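QdtA (Thermoanaerobacterium thermosaccharolyticum, PDB 4ZU5) is a WxcM-like family protein of the cupin clan that forms a two-chain assembly and holds thymidine in this model. Local coordinates at residues A[54-59]-A[111-116]; A[72-77]-A[131-136]. All blocks are in the same frame, centred on the assembly; numbering follows the deposited sequence.

Overall arrangement
Both interactions lie in one cupin-type domain, and their centres are about 19 Å apart, with nearest atoms about 5 Å apart. Interaction 1 is mostly buried. It joins strands 58-64 and 107-112, neighbours in one five-stranded antiparallel sheet, and three backbone hydrogen bonds and one to the Ser-113 hydroxyl carry it. Interaction 2 lies farther out, about 17 Å from the centre of the chain against about 10 Å for interaction 1. There helix 125-136 rests on the turn between strands 67-73 and 76-82 of the other five-stranded sheet. No hydrogen bond crosses it, and its chemistry is apolar. Strand 58-64 leads straight on to strand 67-73, which connects the two places along the chain.

Interaction 1: residues A[54-59]-A[111-116]; sequences KKLHQV and LASEYY. Unlike the reference sequence in segment 111-116: Tyr-116 (reference Cys).
Ser-113 turns its side chain toward His-57, and the two residues grip each other twice. The backbone N of His-57 donates to Ser-113 OG at 3.0 Å. In return, Ser-113 N donates to His-57 O at 2.9 Å. The serine chi1 of 73° sets OG between its own N and carbonyl carbon, where it faces the histidine N-H. The same OG lies at the edge of the imidazole, near the ring plane. The ring also has a partner outside the two segments: ND1 is hydrogen-bonded to Tyr-90 OH.

Leu-56 reaches across with its CD1 methyl to the loop after strand 107-112. With chi1 near 180° (-175°) the branch is carried away from its own N, and CD1 comes to lie 3.5 Å from Glu-114 N and 4.1 Å from Ala-112 CB. Farther along, Val-59 and Leu-111 form an antiparallel hydrogen-bonded pair. Their side chains share one sheet face. Gln-58 and Ala-112, a non-hydrogen-bonded pair, point to the other. There the Gln-58 amide is held at both ends, OE1 by Arg-97 and NE2 by Tyr-37. Beyond the pairing, Tyr-116 belongs to the thymidine pocket with Arg-35 and Tyr-121. The arrangement is typical of adjacent antiparallel strands in a cupin barrel, with a ligand pocket beside their ends.

Interaction 2: residues A[72-77]-A[131-136]; sequences KIPDEE and EAKKRF
Pro-74 fits against the helix side at Ala-132, with CD 3.7 Å from Ala-132 CB. Its CG meets the same methyl and also lies close to Lys-133 N. Lys-133 CG lies 4.1 Å from Pro-74 CG, so the aliphatic root of the lysine covers part of the proline ring, and the chain runs on extended beyond it.

The Phe-136 ring packs against Ile-73 and Pro-74, its side chain crossing theirs at about a right angle. Ile-73 CD1 sits over one face, 4.2 Å from the ring centroid and 20° off the normal, a CH-pi contact. Ile-73 CG2 reaches the far rim, 4.0 Å from Phe-136 CZ. Pro-74 CD comes to Phe-136 CD2 obliquely, at 3.9 Å. Arg-135 CG covers the opposite face over its centre, and Ala-132 CB lies at the edge in plane. The ring is thus packed on both faces. Phe-136 chi1 of -63° places CG beside its own backbone N, which aims the ring at the turn.

Backbone bonds in the next shell hold both partners. A type II beta turn runs from Ile-73 to Glu-76, closed by Glu-76 N to Ile-73 O at 2.9 Å and by Ile-73 N to Glu-76 O. On the helix, Phe-136 N bonds to Ala-132 O, one turn back. Tyr-128 of the same helix also touches Ile-73 and Pro-74, and Leu-2 touches Ile-73. This is a beta hairpin with a two-residue loop, Pro-74 and Asp-75, in a type II turn, packed by its apolar side against the C-terminal helix of a cupin domain.

Interaction 1: residues A[54-59]-A[111-116]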
loop_
_atom_site.group_PDB
_atom_site.type_symbol
_atom_site.label_atom_id
_atom_site.label_comp_id
_atom_site.label_asym_id
_atom_site.label_seq_id
_atom_site.Cartn_x
_atom_site.Cartn_y
_atom_site.Cartn_z
ATOM N N LYS A 54 18.659 5.801 10.129
ATOM C CA LYS A 54 19.376 7.074 9.952
ATOM C C LYS A 54 18.975 7.848 8.690
ATOM O O LYS A 54 19.047 9.072 8.655
ATOM C CB LYS A 54 20.900 6.880 9.911
ATOM C CG LYS A 54 21.538 6.086 11.051
ATOM C CD LYS A 54 21.703 4.578 10.757
ATOM C CE LYS A 54 23.066 4.152 10.205
ATOM N NZ LYS A 54 24.082 4.029 11.296
ATOM N N LYS A 55 18.611 7.162 7.618
ATOM C CA LYS A 55 18.458 7.862 6.327
ATOM C C LYS A 55 17.067 7.678 5.668
ATOM O O LYS A 55 16.717 8.361 4.727
ATOM C CB LYS A 55 19.540 7.351 5.363
ATOM C CG LYS A 55 20.909 7.961 5.679
ATOM C CD LYS A 55 22.113 7.117 5.289
ATOM C CE LYS A 55 21.812 6.175 4.132
ATOM N NZ LYS A 55 23.070 5.651 3.516
ATOM N N LEU A 56 16.325 6.705 6.122
ATOM C CA LEU A 56 15.059 6.317 5.548
ATOM C C LEU A 56 13.919 7.256 5.984
ATOM O O LEU A 56 13.842 7.656 7.137
ATOM C CB LEU A 56 14.762 4.897 6.003
ATOM C CG LEU A 56 13.520 4.245 5.410
ATOM C CD1 LEU A 56 13.694 4.103 3.900
ATOM C CD2 LEU A 56 13.202 2.892 6.013
ATOM N N HIS A 57 12.977 7.505 5.068
ATOM C CA HIS A 57 11.780 8.283 5.365
ATOM C C HIS A 57 10.666 7.309 5.016
ATOM O O HIS A 57 10.804 6.529 4.077
ATOM C CB HIS A 57 11.729 9.577 4.533
ATOM C CG HIS A 57 12.827 10.548 4.842
ATOM N ND1 HIS A 57 12.651 11.681 5.610
ATOM C CD2 HIS A 57 14.112 10.583 4.421
ATOM C CE1 HIS A 57 13.813 12.308 5.740
ATOM N NE2 HIS A 57 14.716 11.648 5.038
ATOM N N GLN A 58 9.622 7.297 5.839
ATOM C CA GLN A 58 8.526 6.364 5.720
ATOM C C GLN A 58 7.238 7.090 6.009
ATOM O O GLN A 58 7.233 8.086 6.752
ATOM C CB GLN A 58 8.684 5.333 6.839
ATOM C CG GLN A 58 9.843 4.390 6.635
ATOM C CD GLN A 58 9.718 3.182 7.567
ATOM O OE1 GLN A 58 9.259 3.288 8.698
ATOM N NE2 GLN A 58 10.075 2.026 7.060
ATOM N N VAL A 59 6.149 6.537 5.496
ATOM C CA VAL A 59 4.805 6.911 5.871
ATOM C C VAL A 59 4.060 5.647 6.213
ATOM O O VAL A 59 3.987 4.740 5.421
ATOM C CB VAL A 59 4.128 7.666 4.731
ATOM C CG1 VAL A 59 2.650 7.900 4.968
ATOM C CG2 VAL A 59 4.816 9.026 4.543
ATOM N N LEU A 111 4.998 2.996 3.239
ATOM C CA LEU A 111 5.689 3.468 2.062
ATOM C C LEU A 111 7.073 3.976 2.477
ATOM O O LEU A 111 7.197 4.644 3.480
ATOM C CB LEU A 111 4.934 4.630 1.428
ATOM C CG LEU A 111 3.422 4.459 1.331
ATOM C CD1 LEU A 111 2.735 5.723 0.809
ATOM C CD2 LEU A 111 3.027 3.237 0.547
ATOM N N ALA A 112 8.120 3.649 1.733
ATOM C CA ALA A 112 9.493 3.845 2.145
ATOM C C ALA A 112 10.254 4.489 1.018
ATOM O O ALA A 112 10.049 4.135 -0.147
ATOM C CB ALA A 112 10.142 2.516 2.505
ATOM N N SER A 113 11.133 5.412 1.390
ATOM C CA SER A 113 11.931 6.219 0.450
ATOM C C SER A 113 13.182 5.508 -0.132
ATOM O O SER A 113 13.792 6.040 -1.053
ATOM C CB SER A 113 12.382 7.533 1.116
ATOM O OG SER A 113 13.401 7.343 2.079
ATOM N N GLU A 114 13.538 4.352 0.395
ATOM C CA GLU A 114 14.655 3.597 -0.126
ATOM C C GLU A 114 14.412 2.130 -0.123
ATOM O O GLU A 114 13.635 1.593 0.642
ATOM C CB GLU A 114 15.911 3.846 0.709
ATOM C CG GLU A 114 16.332 5.290 0.771
ATOM C CD GLU A 114 16.835 5.841 -0.545
ATOM O OE1 GLU A 114 17.053 5.069 -1.525
ATOM O OE2 GLU A 114 16.998 7.078 -0.557
ATOM N N TYR A 115 15.127 1.426 -0.997
ATOM C CA TYR A 115 15.176 -0.031 -0.834
ATOM C C TYR A 115 15.758 -0.413 0.513
ATOM O O TYR A 115 16.546 0.328 1.083
ATOM C CB TYR A 115 16.036 -0.693 -1.930
ATOM C CG TYR A 115 15.615 -0.297 -3.340
ATOM C CD1 TYR A 115 16.233 0.769 -3.998
ATOM C CD2 TYR A 115 14.577 -0.967 -3.992
ATOM C CE1 TYR A 115 15.838 1.158 -5.277
ATOM C CE2 TYR A 115 14.189 -0.616 -5.279
ATOM C CZ TYR A 115 14.816 0.449 -5.920
ATOM O OH TYR A 115 14.447 0.818 -7.204
ATOM N N TYR A 116 15.348 -1.576 0.988
ATOM C CA TYR A 116 15.853 -2.188 2.187
ATOM C C TYR A 116 17.358 -2.187 2.254
ATOM O O TYR A 116 18.011 -2.559 1.299
ATOM C CB TYR A 116 15.360 -3.614 2.270
ATOM C CG TYR A 116 15.899 -4.309 3.480
ATOM C CD1 TYR A 116 15.417 -4.004 4.752
ATOM C CD2 TYR A 116 16.909 -5.256 3.365
ATOM C CE1 TYR A 116 15.890 -4.656 5.875
ATOM C CE2 TYR A 116 17.395 -5.896 4.488
ATOM C CZ TYR A 116 16.888 -5.590 5.735
ATOM O OH TYR A 116 17.382 -6.242 6.832
#

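Interaction 2: residues A[72-77]-A[131-136]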
loop_
_atom_site.group_PDB
_atom_site.type_symbol
_atom_site.label_atom_id
_atom_site.label_comp_id
_atom_site.label_asym_id
_atom_site.label_seq_id
_atom_site.Cartn_x
_atom_site.Cartn_y
_atom_site.Cartn_z
ATOM N N LYS A 72 9.268 7.365 19.775
ATOM C CA LYS A 72 10.103 7.991 20.767
ATOM C C LYS A 72 11.451 8.472 20.288
ATOM O O LYS A 72 12.076 7.919 19.387
ATOM C CB LYS A 72 10.195 7.062 21.977
ATOM C CG LYS A 72 11.528 6.440 22.282
ATOM C CD LYS A 72 11.242 5.150 23.034
ATOM C CE LYS A 72 11.524 5.277 24.525
ATOM N NZ LYS A 72 11.314 3.914 25.083
ATOM N N ILE A 73 11.882 9.565 20.901
ATOM C CA ILE A 73 13.206 10.067 20.754
ATOM C C ILE A 73 13.628 10.327 22.205
ATOM O O ILE A 73 12.808 10.247 23.124
ATOM C CB ILE A 73 13.222 11.382 19.933
ATOM C CG1 ILE A 73 12.401 12.505 20.594
ATOM C CG2 ILE A 73 12.602 11.130 18.572
ATOM C CD1 ILE A 73 12.418 13.834 19.842
ATOM N N PRO A 74 14.866 10.751 22.392
ATOM C CA PRO A 74 15.289 10.931 23.775
ATOM C C PRO A 74 14.386 11.920 24.510
ATOM O O PRO A 74 14.036 12.983 23.982
ATOM C CB PRO A 74 16.722 11.433 23.623
ATOM C CG PRO A 74 17.174 10.782 22.359
ATOM C CD PRO A 74 15.982 10.926 21.454
ATOM N N ASP A 75 13.924 11.488 25.681
ATOM C CA ASP A 75 13.162 12.328 26.587
ATOM C C ASP A 75 11.744 12.531 26.096
ATOM O O ASP A 75 10.974 13.187 26.766
ATOM C CB ASP A 75 13.838 13.697 26.766
ATOM C CG ASP A 75 15.205 13.607 27.471
ATOM O OD1 ASP A 75 15.396 12.678 28.285
ATOM O OD2 ASP A 75 16.081 14.474 27.222
ATOM N N GLU A 76 11.359 11.984 24.944
ATOM C CA GLU A 76 10.007 12.230 24.498
ATOM C C GLU A 76 9.347 10.979 23.971
ATOM O O GLU A 76 9.976 10.197 23.284
ATOM C CB GLU A 76 10.031 13.323 23.440
ATOM C CG GLU A 76 8.673 13.945 23.153
ATOM C CD GLU A 76 8.136 14.729 24.339
ATOM O OE1 GLU A 76 7.074 14.337 24.884
ATOM O OE2 GLU A 76 8.816 15.704 24.732
ATOM N N GLU A 77 8.073 10.784 24.287
ATOM C CA GLU A 77 7.359 9.691 23.687
ATOM C C GLU A 77 5.914 10.055 23.429
ATOM O O GLU A 77 5.314 10.777 24.215
ATOM C CB GLU A 77 7.468 8.471 24.580
ATOM C CG GLU A 77 6.442 7.408 24.259
ATOM C CD GLU A 77 6.597 6.175 25.126
ATOM O OE1 GLU A 77 5.542 5.651 25.534
ATOM O OE2 GLU A 77 7.748 5.777 25.405
ATOM N N GLU A 131 23.142 7.759 19.107
ATOM C CA GLU A 131 23.014 8.563 17.865
ATOM C C GLU A 131 21.949 9.656 18.011
ATOM O O GLU A 131 22.133 10.795 17.602
ATOM C CB GLU A 131 22.635 7.683 16.669
ATOM C CG GLU A 131 23.675 6.681 16.202
ATOM C CD GLU A 131 25.063 7.287 16.085
ATOM O OE1 GLU A 131 25.380 7.735 14.962
ATOM O OE2 GLU A 131 25.802 7.350 17.110
ATOM N N ALA A 132 20.805 9.313 18.579
ATOM C CA ALA A 132 19.731 10.279 18.670
ATOM C C ALA A 132 20.020 11.386 19.664
ATOM O O ALA A 132 19.581 12.518 19.488
ATOM C CB ALA A 132 18.433 9.568 19.032
ATOM N N LYS A 133 20.733 11.095 20.743
ATOM C CA LYS A 133 21.113 12.168 21.662
ATOM C C LYS A 133 21.998 13.202 20.974
ATOM O O LYS A 133 21.866 14.384 21.240
ATOM C CB LYS A 133 21.801 11.630 22.932
ATOM C CG LYS A 133 20.824 11.283 24.052
ATOM C CD LYS A 133 21.432 10.351 25.085
ATOM C CE LYS A 133 20.616 10.216 26.366
ATOM N NZ LYS A 133 21.204 9.091 27.187
ATOM N N LYS A 134 22.917 12.781 20.132
ATOM C CA LYS A 134 23.692 13.750 19.351
ATOM C C LYS A 134 22.850 14.666 18.458
ATOM O O LYS A 134 23.194 15.837 18.266
ATOM C CB LYS A 134 24.687 13.044 18.440
ATOM C CG LYS A 134 25.764 12.239 19.149
ATOM C CD LYS A 134 26.665 11.602 18.102
ATOM C CE LYS A 134 27.350 10.342 18.605
ATOM N NZ LYS A 134 28.047 9.668 17.478
ATOM N N ARG A 135 21.790 14.140 17.857
ATOM C CA ARG A 135 20.896 14.978 17.033
ATOM C C ARG A 135 20.017 15.935 17.847
ATOM O O ARG A 135 19.892 17.107 17.516
ATOM C CB ARG A 135 19.996 14.063 16.180
ATOM C CG ARG A 135 18.931 14.766 15.353
ATOM C CD ARG A 135 19.614 15.663 14.350
ATOM N NE ARG A 135 20.539 14.828 13.612
ATOM C CZ ARG A 135 20.288 14.289 12.430
ATOM N NH1 ARG A 135 19.173 14.571 11.757
ATOM N NH2 ARG A 135 21.203 13.499 11.901
ATOM N N PHE A 136 19.360 15.415 18.888
ATOM C CA PHE A 136 18.270 16.109 19.529
ATOM C C PHE A 136 18.679 16.887 20.776
ATOM O O PHE A 136 18.124 17.933 21.043
ATOM C CB PHE A 136 17.169 15.125 19.900
ATOM C CG PHE A 136 16.544 14.456 18.718
ATOM C CD1 PHE A 136 15.625 15.139 17.934
ATOM C CD2 PHE A 136 16.859 13.156 18.376
ATOM C CE1 PHE A 136 15.025 14.525 16.845
ATOM C CE2 PHE A 136 16.251 12.524 17.295
ATOM C CZ PHE A 136 15.308 13.203 16.536
#